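Local coordinates for putative xanthine dehydrogenase YAGS fad-binding subunit (Escherichia coli, PDB 5G5G), which probably oxidises aldehydes as the molybdenum-bearing chain of a three-chain periplasmic aldehyde oxidase, carrying a dioxothiomolybdenum centre and a pterin cytosine dinucleotide cofactor, at residues G92-A97 against K245-S250; M212-R217 against F500-G505; G600-R605 against A636-E641; A629-M634 against E660-A665; A319-E324 against F439-L444. All blocks are in the same frame, centred on the assembly; numbering follows the deposited sequence.

Contact 1. Residues G92-A97 against K245-S250; sequences GDKNTA and KLFLRS. With MOS (dioxothiomolybdenum(VI) ion), chain Z.
N95 and F247 each turn CG opposite the carbonyl carbon (chi1 -66° and -43°), which sends the N95 amide to the backbone of L248 and brings the F247 ring against K94. N95 ND2 gives a hydrogen bond to L248 O at 2.8 Å with an N-H...O angle of 161°. The bond lies in the carbonyl plane and nearly in the plane of the donor amide, which, with the bond from ND2 to water 2, should hold the amide's rotation. K94 crosses F247 at about a right angle, its CB resting 3.4 Å from F247 CD1, while K94 O lies over the rim of one ring face and CB of L246 covers the centre of the other. K94 then bends on to a cation-pi contact with W215.

Two waters complete the polar side. Water 1, at the edge of the R249 guanidinium, gives to K94 O (2.8 Å) and accepts from R249 NH1 (2.9 Å). Water 2 accepts from N95 ND2 at 3.1 Å and gives to A97 O. R249 itself occupies the N-cap of helix 250-262, whereas G92-N95 form a type I turn.

Behind F247, L246 CD1 lies 3.5 Å from O1 of the dioxothiomolybdenum ion. L246 thus lines the molybdenum pocket, while F247, K94 and N95 form a layer behind it that joins the hammerhead region to the cofactor-binding region.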
# COMPACT_ATOMS: atom_id res chain seq x y z
N GLY C 92 27.35 2.47 3.30
CA GLY C 92 26.82 2.35 4.63
C GLY C 92 26.74 0.90 5.02
O GLY C 92 26.59 0.02 4.18
N ASP C 93 26.80 0.65 6.33
CA ASP C 93 26.76 -0.73 6.84
C ASP C 93 25.42 -1.48 6.64
O ASP C 93 25.37 -2.70 6.72
CB ASP C 93 27.13 -0.73 8.32
CG ASP C 93 28.63 -0.44 8.55
OD1 ASP C 93 29.42 -0.33 7.57
OD2 ASP C 93 29.00 -0.32 9.72
N LYS C 94 24.35 -0.75 6.35
CA LYS C 94 23.04 -1.35 6.18
C LYS C 94 22.60 -1.35 4.72
O LYS C 94 21.42 -1.61 4.43
CB LYS C 94 22.03 -0.58 7.00
CG LYS C 94 22.32 -0.43 8.48
CD LYS C 94 21.97 -1.66 9.23
CE LYS C 94 21.84 -1.37 10.75
NZ LYS C 94 23.10 -0.88 11.32
N ASN C 95 23.50 -1.02 3.81
CA ASN C 95 23.23 -1.10 2.36
C ASN C 95 24.00 -2.25 1.76
O ASN C 95 25.21 -2.24 1.84
CB ASN C 95 23.62 0.20 1.65
CG ASN C 95 22.76 1.38 2.08
OD1 ASN C 95 23.29 2.33 2.62
ND2 ASN C 95 21.43 1.32 1.85
N THR C 96 23.33 -3.25 1.21
CA THR C 96 23.99 -4.31 0.49
C THR C 96 24.24 -3.83 -0.95
O THR C 96 25.39 -3.70 -1.34
CB THR C 96 23.18 -5.62 0.46
OG1 THR C 96 22.97 -6.03 1.81
CG2 THR C 96 23.88 -6.70 -0.31
N ALA C 97 23.17 -3.56 -1.70
CA ALA C 97 23.34 -2.92 -2.98
C ALA C 97 23.85 -1.50 -2.82
O ALA C 97 23.43 -0.73 -1.94
CB ALA C 97 21.99 -2.88 -3.71
N LYS C 245 11.97 1.93 5.36
CA LYS C 245 12.67 3.16 5.64
C LYS C 245 13.56 3.04 6.86
O LYS C 245 13.96 4.03 7.42
CB LYS C 245 11.66 4.31 5.79
CG LYS C 245 10.99 4.66 4.45
CD LYS C 245 9.93 5.70 4.63
CE LYS C 245 9.08 5.89 3.37
NZ LYS C 245 7.97 6.88 3.52
N LEU C 246 13.96 1.83 7.22
CA LEU C 246 14.99 1.64 8.22
C LEU C 246 16.34 2.13 7.83
O LEU C 246 17.13 2.43 8.71
CB LEU C 246 15.19 0.14 8.54
CG LEU C 246 14.09 -0.52 9.34
CD1 LEU C 246 14.21 -2.02 9.22
CD2 LEU C 246 14.14 -0.06 10.78
N PHE C 247 16.65 2.13 6.52
CA PHE C 247 17.98 2.36 6.05
C PHE C 247 18.04 3.55 5.09
O PHE C 247 17.07 3.91 4.42
CB PHE C 247 18.46 1.10 5.32
CG PHE C 247 18.11 -0.17 6.04
CD1 PHE C 247 18.60 -0.40 7.29
CD2 PHE C 247 17.25 -1.11 5.45
CE1 PHE C 247 18.28 -1.57 7.98
CE2 PHE C 247 16.93 -2.27 6.14
CZ PHE C 247 17.43 -2.49 7.40
N LEU C 248 19.22 4.07 4.94
CA LEU C 248 19.52 5.03 3.84
C LEU C 248 19.14 4.47 2.46
O LEU C 248 19.58 3.35 2.10
CB LEU C 248 21.00 5.33 3.86
CG LEU C 248 21.43 6.57 3.07
CD1 LEU C 248 20.97 7.79 3.84
CD2 LEU C 248 22.93 6.52 2.93
N ARG C 249 18.38 5.26 1.68
CA ARG C 249 18.03 4.89 0.31
C ARG C 249 18.55 5.97 -0.70
O ARG C 249 19.13 6.98 -0.30
CB ARG C 249 16.52 4.73 0.21
CG ARG C 249 15.94 3.69 1.16
CD ARG C 249 15.44 2.41 0.45
NE ARG C 249 16.54 1.72 -0.18
CZ ARG C 249 17.36 0.86 0.40
NH1 ARG C 249 17.23 0.53 1.68
NH2 ARG C 249 18.34 0.32 -0.30
N SER C 250 18.33 5.71 -1.99
CA SER C 250 18.93 6.48 -3.06
C SER C 250 18.50 7.96 -3.03
O SER C 250 19.25 8.84 -3.46
CB SER C 250 18.59 5.85 -4.41
OG SER C 250 17.19 5.79 -4.62
MO MOS Z . 10.17 -3.11 11.27
S MOS Z . 10.70 -4.61 9.58
O1 MOS Z . 11.04 -1.72 10.56
O2 MOS Z . 11.71 -4.18 12.20
O HOH W 1 19.40 -1.22 2.48
O HOH W 2 21.10 -0.88 -0.33

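Contact 2. Residues M212-R217 against F500-G505; sequences MIDWCR and FPVSAG
The irregular segment 500-505 runs counter to the first turn of helix 213-224, V502 passing D214 (CA atoms 6.6 Å apart) before G505 reaches M212, the N-cap residue, with CA atoms 4.9 Å apart. G505 has no side chain, and its positive phi of 70° suits glycine. M212 makes use of this: bent at chi2, it lays SD 3.7 Å from G505 CA and 3.5 Å from A504 O, with CE following over the same carbonyl oxygen. Its CG meanwhile rests over the rim of one face of the W215 indole.

The second meeting is of D214 with V502, whose side chains cross at about a right angle. With CG opposite the backbone N (chi1 -169°), the carboxylate spreads over the valine fork: D214 OD1 lies 3.8 Å from V502 CG2, and D214 OD2 4.0 Å from V502 CG1. Polar joining falls to water 3, which accepts from D214 N at 3.2 Å and gives to S503 O at 3.1 Å. S503 OG accepts from G505 N in an ST turn and also binds D464, which probably restrains the loop at G505.

On the helix side, I213, C216 and R217 pack against I233 of strand 231-234; on the loop side, F500 and P501 lie on R450 and S503 on S447 of strand 447-453. The contact therefore bridges two different sheets.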
# COMPACT_ATOMS: atom_id res chain seq x y z
N MET C 212 15.01 5.63 11.37
CA MET C 212 16.20 5.45 12.24
C MET C 212 17.16 6.60 12.05
O MET C 212 18.00 6.56 11.16
CB MET C 212 16.88 4.13 11.91
CG MET C 212 16.07 2.88 12.14
SD MET C 212 16.05 2.59 13.94
CE MET C 212 15.21 1.07 14.11
N ILE C 213 16.98 7.66 12.83
CA ILE C 213 17.62 8.95 12.59
C ILE C 213 19.11 8.79 12.75
O ILE C 213 19.89 9.27 11.91
CB ILE C 213 17.12 10.04 13.57
CG1 ILE C 213 15.63 10.39 13.32
CG2 ILE C 213 17.97 11.32 13.51
CD1 ILE C 213 15.39 11.12 11.99
N ASP C 214 19.52 8.10 13.82
CA ASP C 214 20.98 8.02 14.06
C ASP C 214 21.68 7.14 13.01
O ASP C 214 22.78 7.49 12.57
CB ASP C 214 21.29 7.52 15.47
CG ASP C 214 22.75 7.68 15.83
OD1 ASP C 214 23.29 8.80 15.83
OD2 ASP C 214 23.33 6.65 16.20
N TRP C 215 21.07 6.04 12.60
CA TRP C 215 21.66 5.17 11.57
C TRP C 215 21.76 5.96 10.28
O TRP C 215 22.75 5.85 9.57
CB TRP C 215 20.78 3.97 11.27
CG TRP C 215 20.74 2.92 12.36
CD1 TRP C 215 21.42 2.91 13.54
CD2 TRP C 215 19.98 1.72 12.29
NE1 TRP C 215 21.07 1.75 14.26
CE2 TRP C 215 20.23 0.99 13.48
CE3 TRP C 215 19.11 1.19 11.34
CZ2 TRP C 215 19.65 -0.27 13.72
CZ3 TRP C 215 18.54 -0.06 11.57
CH2 TRP C 215 18.78 -0.75 12.77
N CYS C 216 20.70 6.71 9.98
CA CYS C 216 20.72 7.57 8.74
C CYS C 216 21.91 8.51 8.75
O CYS C 216 22.67 8.62 7.77
CB CYS C 216 19.42 8.37 8.64
SG CYS C 216 19.25 9.40 7.15
N ARG C 217 22.08 9.21 9.86
CA ARG C 217 23.16 10.16 9.97
C ARG C 217 24.55 9.51 9.76
O ARG C 217 25.41 9.99 8.97
CB ARG C 217 23.10 10.83 11.32
CG ARG C 217 23.98 12.04 11.46
CD ARG C 217 23.96 12.45 12.90
NE ARG C 217 24.96 13.43 13.21
CZ ARG C 217 25.41 13.67 14.43
NH1 ARG C 217 24.99 12.96 15.47
NH2 ARG C 217 26.33 14.62 14.59
N PHE C 500 18.73 16.00 18.68
CA PHE C 500 18.20 15.52 19.96
C PHE C 500 18.91 14.26 20.39
O PHE C 500 19.59 13.63 19.60
CB PHE C 500 16.72 15.19 19.79
CG PHE C 500 15.85 16.34 19.36
CD1 PHE C 500 16.19 17.69 19.65
CD2 PHE C 500 14.66 16.07 18.71
CE1 PHE C 500 15.37 18.73 19.25
CE2 PHE C 500 13.86 17.10 18.31
CZ PHE C 500 14.20 18.42 18.58
N PRO C 501 18.69 13.81 21.62
CA PRO C 501 19.41 12.61 22.05
C PRO C 501 19.08 11.36 21.27
O PRO C 501 17.97 11.23 20.73
CB PRO C 501 18.97 12.45 23.52
CG PRO C 501 18.79 13.85 23.98
CD PRO C 501 18.16 14.55 22.78
N VAL C 502 20.04 10.46 21.20
CA VAL C 502 19.89 9.22 20.45
C VAL C 502 18.93 8.22 21.12
O VAL C 502 19.18 7.73 22.25
CB VAL C 502 21.26 8.55 20.21
CG1 VAL C 502 21.11 7.23 19.46
CG2 VAL C 502 22.18 9.50 19.42
N SER C 503 17.83 7.95 20.44
CA SER C 503 16.94 6.84 20.78
C SER C 503 17.28 5.56 20.04
O SER C 503 18.13 5.55 19.14
CB SER C 503 15.50 7.25 20.42
OG SER C 503 15.28 7.10 19.04
N ALA C 504 16.54 4.50 20.33
CA ALA C 504 16.69 3.26 19.56
C ALA C 504 15.98 3.28 18.20
O ALA C 504 16.16 2.35 17.42
CB ALA C 504 16.21 2.06 20.36
N GLY C 505 15.23 4.34 17.91
CA GLY C 505 14.46 4.43 16.69
C GLY C 505 13.26 3.51 16.58
O GLY C 505 12.92 2.79 17.53
O HOH W 3 18.00 7.00 16.44

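Contact 3. Residues G600-R605 against A636-E641; sequences GEVRVR and AALMEE
L638 spreads its two methyl groups over V602 and V604, the alternate residues of a strand that face one way. This is helix-on-sheet packing within a beta-alpha-beta crossover: strand 602-612 leads into helix 619-638, and the chain later returns as strand 669-674, parallel to the first and next to it. The last turn of the helix supplies L638, whose CB bond points toward the sheet; with CG opposite the carbonyl carbon (chi1 -61°), both methyls end against the valines. Its CD2 lies 3.7 Å from V602 CG1, the two side chains crossing at about a right angle. L638 CD1 sits between the valines, 3.9 Å from V602 CG1 and 3.8 Å from V604 CG2, so one leucine engages both.

Neighbours widen the apolar layer: V706 of helix 698-710 touches V602, and P668 touches V604. With an alanine here, both methyl branches would go, and V602 and V604 would probably lose their cover from the helix end, opening a gap between helix and strand.

R603 leaves the strand on the side away from the helix, though its chain curls back; its guanidinium, like the E601 carboxylate, hydrogen-bonds to the backbone of a neighbouring subunit. Within segment 600-605, R603 NH2 forms a salt bridge to E601 OE2 at 3.2 Å, while R603 NH1 gives to V602 O at 3.1 Å from a position 51° out of the carbonyl plane.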
# COMPACT_ATOMS: atom_id res chain seq x y z
N GLY C 600 -14.67 -18.43 -6.67
CA GLY C 600 -13.49 -18.59 -5.81
C GLY C 600 -12.94 -17.35 -5.14
O GLY C 600 -11.90 -17.41 -4.45
N GLU C 601 -13.60 -16.21 -5.31
CA GLU C 601 -13.19 -14.97 -4.70
C GLU C 601 -13.25 -15.08 -3.18
O GLU C 601 -14.18 -15.66 -2.66
CB GLU C 601 -14.12 -13.80 -5.12
CG GLU C 601 -13.94 -13.36 -6.55
CD GLU C 601 -15.11 -12.52 -7.05
OE1 GLU C 601 -16.23 -13.10 -7.18
OE2 GLU C 601 -14.82 -11.33 -7.38
N VAL C 602 -12.21 -14.61 -2.52
CA VAL C 602 -12.09 -14.71 -1.07
C VAL C 602 -12.34 -13.35 -0.43
O VAL C 602 -11.70 -12.35 -0.80
CB VAL C 602 -10.73 -15.25 -0.63
CG1 VAL C 602 -10.75 -15.54 0.85
CG2 VAL C 602 -10.36 -16.50 -1.39
N ARG C 603 -13.22 -13.33 0.56
CA ARG C 603 -13.59 -12.06 1.21
C ARG C 603 -13.63 -12.35 2.73
O ARG C 603 -14.27 -13.32 3.20
CB ARG C 603 -14.97 -11.56 0.71
CG ARG C 603 -15.00 -11.25 -0.78
CD ARG C 603 -14.28 -9.97 -1.17
NE ARG C 603 -14.38 -9.80 -2.61
CZ ARG C 603 -13.43 -10.08 -3.52
NH1 ARG C 603 -12.22 -10.51 -3.18
NH2 ARG C 603 -13.67 -9.85 -4.80
N VAL C 604 -12.92 -11.54 3.47
CA VAL C 604 -12.89 -11.72 4.90
C VAL C 604 -14.12 -11.13 5.54
O VAL C 604 -14.48 -9.99 5.27
CB VAL C 604 -11.63 -11.11 5.51
CG1 VAL C 604 -11.50 -11.45 7.02
CG2 VAL C 604 -10.41 -11.63 4.76
N ARG C 605 -14.74 -11.89 6.44
CA ARG C 605 -15.97 -11.51 7.11
C ARG C 605 -15.85 -10.95 8.51
O ARG C 605 -16.64 -10.07 8.86
CB ARG C 605 -16.94 -12.67 7.13
CG ARG C 605 -17.42 -13.01 5.72
CD ARG C 605 -17.93 -14.44 5.62
NE ARG C 605 -19.14 -14.66 6.42
CZ ARG C 605 -20.40 -14.61 5.96
NH1 ARG C 605 -20.66 -14.35 4.71
NH2 ARG C 605 -21.40 -14.89 6.79
N ALA C 636 -1.17 -10.00 2.52
CA ALA C 636 -0.25 -11.09 2.39
C ALA C 636 -0.94 -12.39 2.12
O ALA C 636 -0.43 -13.21 1.33
CB ALA C 636 0.66 -11.19 3.62
N ALA C 637 -2.10 -12.59 2.73
CA ALA C 637 -2.80 -13.85 2.57
C ALA C 637 -3.49 -13.97 1.20
O ALA C 637 -3.57 -15.10 0.67
CB ALA C 637 -3.82 -14.07 3.68
N LEU C 638 -4.06 -12.85 0.71
CA LEU C 638 -5.03 -12.90 -0.35
C LEU C 638 -4.73 -12.25 -1.67
O LEU C 638 -5.39 -12.56 -2.66
CB LEU C 638 -6.36 -12.37 0.15
CG LEU C 638 -6.95 -13.15 1.30
CD1 LEU C 638 -8.28 -12.61 1.75
CD2 LEU C 638 -7.15 -14.63 0.97
N MET C 639 -3.75 -11.36 -1.69
CA MET C 639 -3.56 -10.54 -2.90
C MET C 639 -2.15 -10.06 -3.20
O MET C 639 -1.85 -9.83 -4.38
CB MET C 639 -4.54 -9.35 -2.87
CG MET C 639 -4.35 -8.44 -1.67
SD MET C 639 -5.55 -7.09 -1.54
CE MET C 639 -6.97 -7.91 -0.84
N GLU C 640 -1.28 -9.92 -2.21
CA GLU C 640 0.04 -9.31 -2.41
C GLU C 640 1.07 -10.27 -2.97
O GLU C 640 1.30 -11.39 -2.45
CB GLU C 640 0.56 -8.78 -1.09
CG GLU C 640 -0.10 -7.54 -0.65
CD GLU C 640 0.43 -6.93 0.64
OE1 GLU C 640 1.68 -6.81 0.83
OE2 GLU C 640 -0.41 -6.47 1.46
N GLU C 641 1.66 -9.91 -4.10
CA GLU C 641 2.79 -10.65 -4.64
C GLU C 641 3.54 -9.77 -5.64
O GLU C 641 2.93 -9.24 -6.56
CB GLU C 641 2.31 -11.93 -5.34
CG GLU C 641 3.36 -12.55 -6.25
CD GLU C 641 3.02 -13.97 -6.70
OE1 GLU C 641 1.85 -14.42 -6.54
OE2 GLU C 641 3.94 -14.63 -7.24

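Contact 4. Residues A629-M634 against E660-A665; sequences AMTMGM and EVPVHA
This is a helix-to-loop packing contact in which P662 lies against T631, on the path from helix 619-638 to strand 669-674. That path is the return leg of a beta-alpha-beta crossover whose first strand is 602-612. A single proline carries the loop side. Its ring points to the helix, and the threonine and proline side chains slide past each other in opposite directions.

T631 meets the proline with its methyl and its backbone carbonyl, while its hydroxyl is engaged elsewhere. The methyl group, CG2, stands opposite the backbone N and meets the ring flank, 3.8 Å from P662 CB. OG1 is hydrogen-bonded to I627 O and to Q670 NE2; buried as it is, the hydroxyl has partners while the methyl faces the proline. One helical turn later, M634 adds no more than a marginal touch on P662.

The far side of the loop belongs to the subunit interface. P662 O accepts a hydrogen bond from an aromatic side chain of a neighbouring subunit, and H664 meets an aromatic ring of that subunit edge-to-face. Between 629-634 and 660-665 the nearest atoms are P662 CG and T631 O, 3.4 Å apart.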
# COMPACT_ATOMS: atom_id res chain seq x y z
N ALA C 629 -2.05 -4.04 11.20
CA ALA C 629 -1.33 -5.26 10.91
C ALA C 629 -2.24 -6.37 10.40
O ALA C 629 -1.81 -7.17 9.53
CB ALA C 629 -0.57 -5.69 12.14
N MET C 630 -3.44 -6.47 10.96
CA MET C 630 -4.49 -7.38 10.46
C MET C 630 -4.76 -7.14 8.95
O MET C 630 -4.79 -8.09 8.16
CB MET C 630 -5.77 -7.30 11.26
CG MET C 630 -5.60 -7.89 12.69
SD MET C 630 -6.78 -7.22 13.90
CE MET C 630 -8.24 -8.07 13.41
N THR C 631 -4.88 -5.87 8.58
CA THR C 631 -5.06 -5.50 7.20
C THR C 631 -3.88 -5.88 6.32
O THR C 631 -4.06 -6.47 5.24
CB THR C 631 -5.36 -3.98 7.15
OG1 THR C 631 -6.53 -3.74 7.97
CG2 THR C 631 -5.57 -3.56 5.72
N MET C 632 -2.65 -5.64 6.79
CA MET C 632 -1.47 -6.01 6.02
C MET C 632 -1.34 -7.55 5.89
O MET C 632 -0.93 -8.06 4.84
CB MET C 632 -0.24 -5.38 6.68
CG MET C 632 1.00 -5.49 5.88
SD MET C 632 2.26 -4.37 6.60
CE MET C 632 1.79 -2.79 5.99
N GLY C 633 -1.78 -8.27 6.91
CA GLY C 633 -1.85 -9.71 6.84
C GLY C 633 -2.91 -10.23 5.88
O GLY C 633 -2.75 -11.30 5.26
N MET C 634 -4.03 -9.54 5.80
CA MET C 634 -5.04 -9.85 4.77
C MET C 634 -4.38 -9.71 3.39
O MET C 634 -4.61 -10.55 2.50
CB MET C 634 -6.27 -8.96 4.86
CG MET C 634 -7.46 -9.51 4.09
SD MET C 634 -8.81 -8.36 3.84
CE MET C 634 -9.22 -7.95 5.52
N GLU C 660 -1.14 -5.34 -5.34
CA GLU C 660 -2.43 -5.02 -4.78
C GLU C 660 -2.42 -5.13 -3.28
O GLU C 660 -2.15 -6.21 -2.75
CB GLU C 660 -3.55 -5.90 -5.35
CG GLU C 660 -3.73 -5.75 -6.84
CD GLU C 660 -4.85 -6.64 -7.39
OE1 GLU C 660 -5.49 -7.38 -6.61
OE2 GLU C 660 -5.07 -6.61 -8.61
N VAL C 661 -2.74 -4.01 -2.63
CA VAL C 661 -2.94 -3.95 -1.19
C VAL C 661 -4.40 -3.79 -0.88
O VAL C 661 -5.18 -3.43 -1.74
CB VAL C 661 -2.13 -2.84 -0.52
CG1 VAL C 661 -0.66 -3.04 -0.85
CG2 VAL C 661 -2.65 -1.44 -0.88
N PRO C 662 -4.82 -4.10 0.35
CA PRO C 662 -6.24 -4.06 0.64
C PRO C 662 -6.82 -2.65 0.55
O PRO C 662 -6.13 -1.71 0.86
CB PRO C 662 -6.30 -4.52 2.08
CG PRO C 662 -5.16 -5.49 2.18
CD PRO C 662 -4.09 -4.76 1.44
N VAL C 663 -8.06 -2.58 0.10
CA VAL C 663 -8.80 -1.34 -0.03
C VAL C 663 -9.97 -1.35 0.96
O VAL C 663 -10.31 -2.40 1.57
CB VAL C 663 -9.33 -1.12 -1.48
CG1 VAL C 663 -8.16 -0.97 -2.46
CG2 VAL C 663 -10.28 -2.25 -1.89
N HIS C 664 -10.62 -0.19 1.10
CA HIS C 664 -11.74 -0.09 2.05
C HIS C 664 -12.74 -1.23 1.97
O HIS C 664 -13.08 -1.83 3.01
CB HIS C 664 -12.51 1.19 1.89
CG HIS C 664 -11.99 2.35 2.66
ND1 HIS C 664 -12.39 2.61 3.95
CD2 HIS C 664 -11.22 3.42 2.28
CE1 HIS C 664 -11.88 3.77 4.34
NE2 HIS C 664 -11.18 4.29 3.34
N ALA C 665 -13.15 -1.57 0.75
CA ALA C 665 -14.14 -2.60 0.50
C ALA C 665 -13.73 -4.02 0.97
O ALA C 665 -14.59 -4.87 1.14
CB ALA C 665 -14.53 -2.61 -0.95

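Contact 5. Residues A319-E324 against F439-L444; sequences AVQQSE and FRNNLL
Q321 and N441 approach from opposite directions with their amide planes 70° apart, whereas Q322 sets the root of its side chain obliquely against the F439 ring. The two amides show how like groups can be reconciled by a solvent molecule. Q321 NE2 and N441 ND2 lie 3.3 Å apart, both are donors, and no bond joins them. Water 4 accepts from both, 3.1 Å from Q321 NE2 and 3.0 Å from N441 ND2. Each amide has a further partner that would help fix its rotation: Q321 NE2 also gives to E354, and N441 OD1 binds S584.

Q322 meets F439 through its first carbon, CB lying 3.7 Å from F439 CD2. Q322 CG takes the crowded position between the backbone N and carbonyl carbon (chi1 76°), and a second bend folds the amide back over its own segment. There Q322 NE2 gives both its hydrogens, to A319 O at 2.9 Å and to S323 OG at 3.0 Å; each acceptor lies close to the amide plane, though the donor stands above the carbonyl plane of A319. An alanine here would keep CB against the ring but would probably leave A319 O and S323 OG without this shared donor and the segment 319-323 less firmly held.

Between F439 and N441, R440 reaches to E354 and E692 in salt bridges. Since E692 belongs to the molybdenum pocket, the arrangement forms part of the outer surroundings of that site.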
# COMPACT_ATOMS: atom_id res chain seq x y z
N ALA C 319 13.08 -17.11 8.70
CA ALA C 319 11.77 -17.73 8.84
C ALA C 319 11.65 -18.97 9.75
O ALA C 319 10.56 -19.47 9.90
CB ALA C 319 11.23 -18.05 7.45
N VAL C 320 12.73 -19.41 10.38
CA VAL C 320 12.67 -20.62 11.21
C VAL C 320 12.78 -20.29 12.68
O VAL C 320 12.58 -21.15 13.51
CB VAL C 320 13.72 -21.66 10.81
CG1 VAL C 320 13.58 -21.98 9.33
CG2 VAL C 320 15.12 -21.17 11.10
N GLN C 321 13.11 -19.04 13.01
CA GLN C 321 13.36 -18.72 14.42
C GLN C 321 12.18 -19.00 15.33
O GLN C 321 12.39 -19.55 16.42
CB GLN C 321 13.82 -17.26 14.66
CG GLN C 321 13.76 -16.87 16.17
CD GLN C 321 14.20 -15.43 16.45
OE1 GLN C 321 15.30 -15.20 16.98
NE2 GLN C 321 13.34 -14.47 16.12
N GLN C 322 10.96 -18.64 14.93
CA GLN C 322 9.82 -18.85 15.81
C GLN C 322 9.62 -20.31 16.12
O GLN C 322 9.12 -20.65 17.21
CB GLN C 322 8.49 -18.33 15.28
CG GLN C 322 7.83 -19.14 14.19
CD GLN C 322 8.51 -18.95 12.85
OE1 GLN C 322 8.55 -17.82 12.35
NE2 GLN C 322 8.97 -20.03 12.24
N SER C 323 10.04 -21.16 15.21
CA SER C 323 9.85 -22.59 15.41
C SER C 323 10.76 -23.15 16.50
O SER C 323 10.58 -24.32 16.93
CB SER C 323 10.06 -23.34 14.09
OG SER C 323 9.11 -22.89 13.16
N GLU C 324 11.76 -22.37 16.91
CA GLU C 324 12.65 -22.75 17.98
C GLU C 324 12.03 -22.51 19.33
O GLU C 324 12.54 -23.05 20.33
CB GLU C 324 13.99 -21.98 17.92
CG GLU C 324 14.71 -22.28 16.58
CD GLU C 324 15.90 -21.40 16.23
OE1 GLU C 324 16.24 -20.46 17.00
OE2 GLU C 324 16.48 -21.63 15.14
N PHE C 439 3.58 -14.73 17.33
CA PHE C 439 4.76 -14.77 18.16
C PHE C 439 5.74 -13.77 17.61
O PHE C 439 5.98 -13.75 16.39
CB PHE C 439 5.38 -16.16 18.09
CG PHE C 439 6.70 -16.28 18.83
CD1 PHE C 439 6.69 -16.49 20.19
CD2 PHE C 439 7.93 -16.03 18.17
CE1 PHE C 439 7.89 -16.56 20.90
CE2 PHE C 439 9.14 -16.04 18.88
CZ PHE C 439 9.09 -16.32 20.25
N ARG C 440 6.36 -13.00 18.50
CA ARG C 440 7.42 -12.03 18.10
C ARG C 440 8.22 -11.69 19.32
O ARG C 440 7.64 -11.41 20.37
CB ARG C 440 6.82 -10.79 17.49
CG ARG C 440 7.80 -9.79 16.90
CD ARG C 440 8.51 -10.27 15.64
NE ARG C 440 9.44 -9.25 15.20
CZ ARG C 440 10.35 -9.40 14.24
NH1 ARG C 440 10.51 -10.56 13.61
NH2 ARG C 440 11.12 -8.36 13.90
N ASN C 441 9.53 -11.76 19.22
CA ASN C 441 10.36 -11.45 20.36
C ASN C 441 10.26 -9.96 20.80
O ASN C 441 9.86 -9.08 20.02
CB ASN C 441 11.81 -11.85 20.10
CG ASN C 441 12.01 -13.37 20.17
OD1 ASN C 441 11.37 -14.04 20.97
ND2 ASN C 441 12.93 -13.89 19.39
N ASN C 442 10.63 -9.74 22.06
CA ASN C 442 10.74 -8.41 22.61
C ASN C 442 12.22 -8.10 22.72
O ASN C 442 12.94 -8.83 23.38
CB ASN C 442 10.09 -8.33 23.97
CG ASN C 442 10.17 -6.96 24.55
OD1 ASN C 442 9.64 -6.03 23.98
ND2 ASN C 442 10.82 -6.82 25.71
N LEU C 443 12.67 -7.02 22.09
CA LEU C 443 14.10 -6.67 22.00
C LEU C 443 14.37 -5.35 22.72
O LEU C 443 13.52 -4.50 22.78
CB LEU C 443 14.49 -6.52 20.52
CG LEU C 443 14.23 -7.73 19.61
CD1 LEU C 443 14.60 -7.37 18.15
CD2 LEU C 443 14.99 -8.97 20.07
N LEU C 444 15.58 -5.22 23.29
CA LEU C 444 15.92 -4.06 24.07
C LEU C 444 17.15 -3.41 23.47
O LEU C 444 18.07 -4.10 23.11
CB LEU C 444 16.28 -4.46 25.49
CG LEU C 444 15.19 -4.99 26.43
CD1 LEU C 444 13.95 -4.13 26.41
CD2 LEU C 444 14.85 -6.44 26.15
O HOH W 4 14.38 -11.93 17.60

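Overall arrangement
From the N terminus, residues 92-97 open contact 1, and 212-217 open contact 2 before 245-250 close the first, so these two cross. They also touch, L246 O lying against M212 and W215. Contact 5 then opens and closes wholly within the long loop that ends at 500-505, joining the two molybdopterin cofactor-binding domains as contact 2 does. Farther on, contacts 3 and 4 cross in their turn: both use helix 619-638, their centres are 9 Å apart, and M639 and E640 pack on E660. Contacts 3 and 5 reach the same sheet, through strands 602-612 and 429-441. Contacts 2 and 3 lie on opposite sides of the chain's centre.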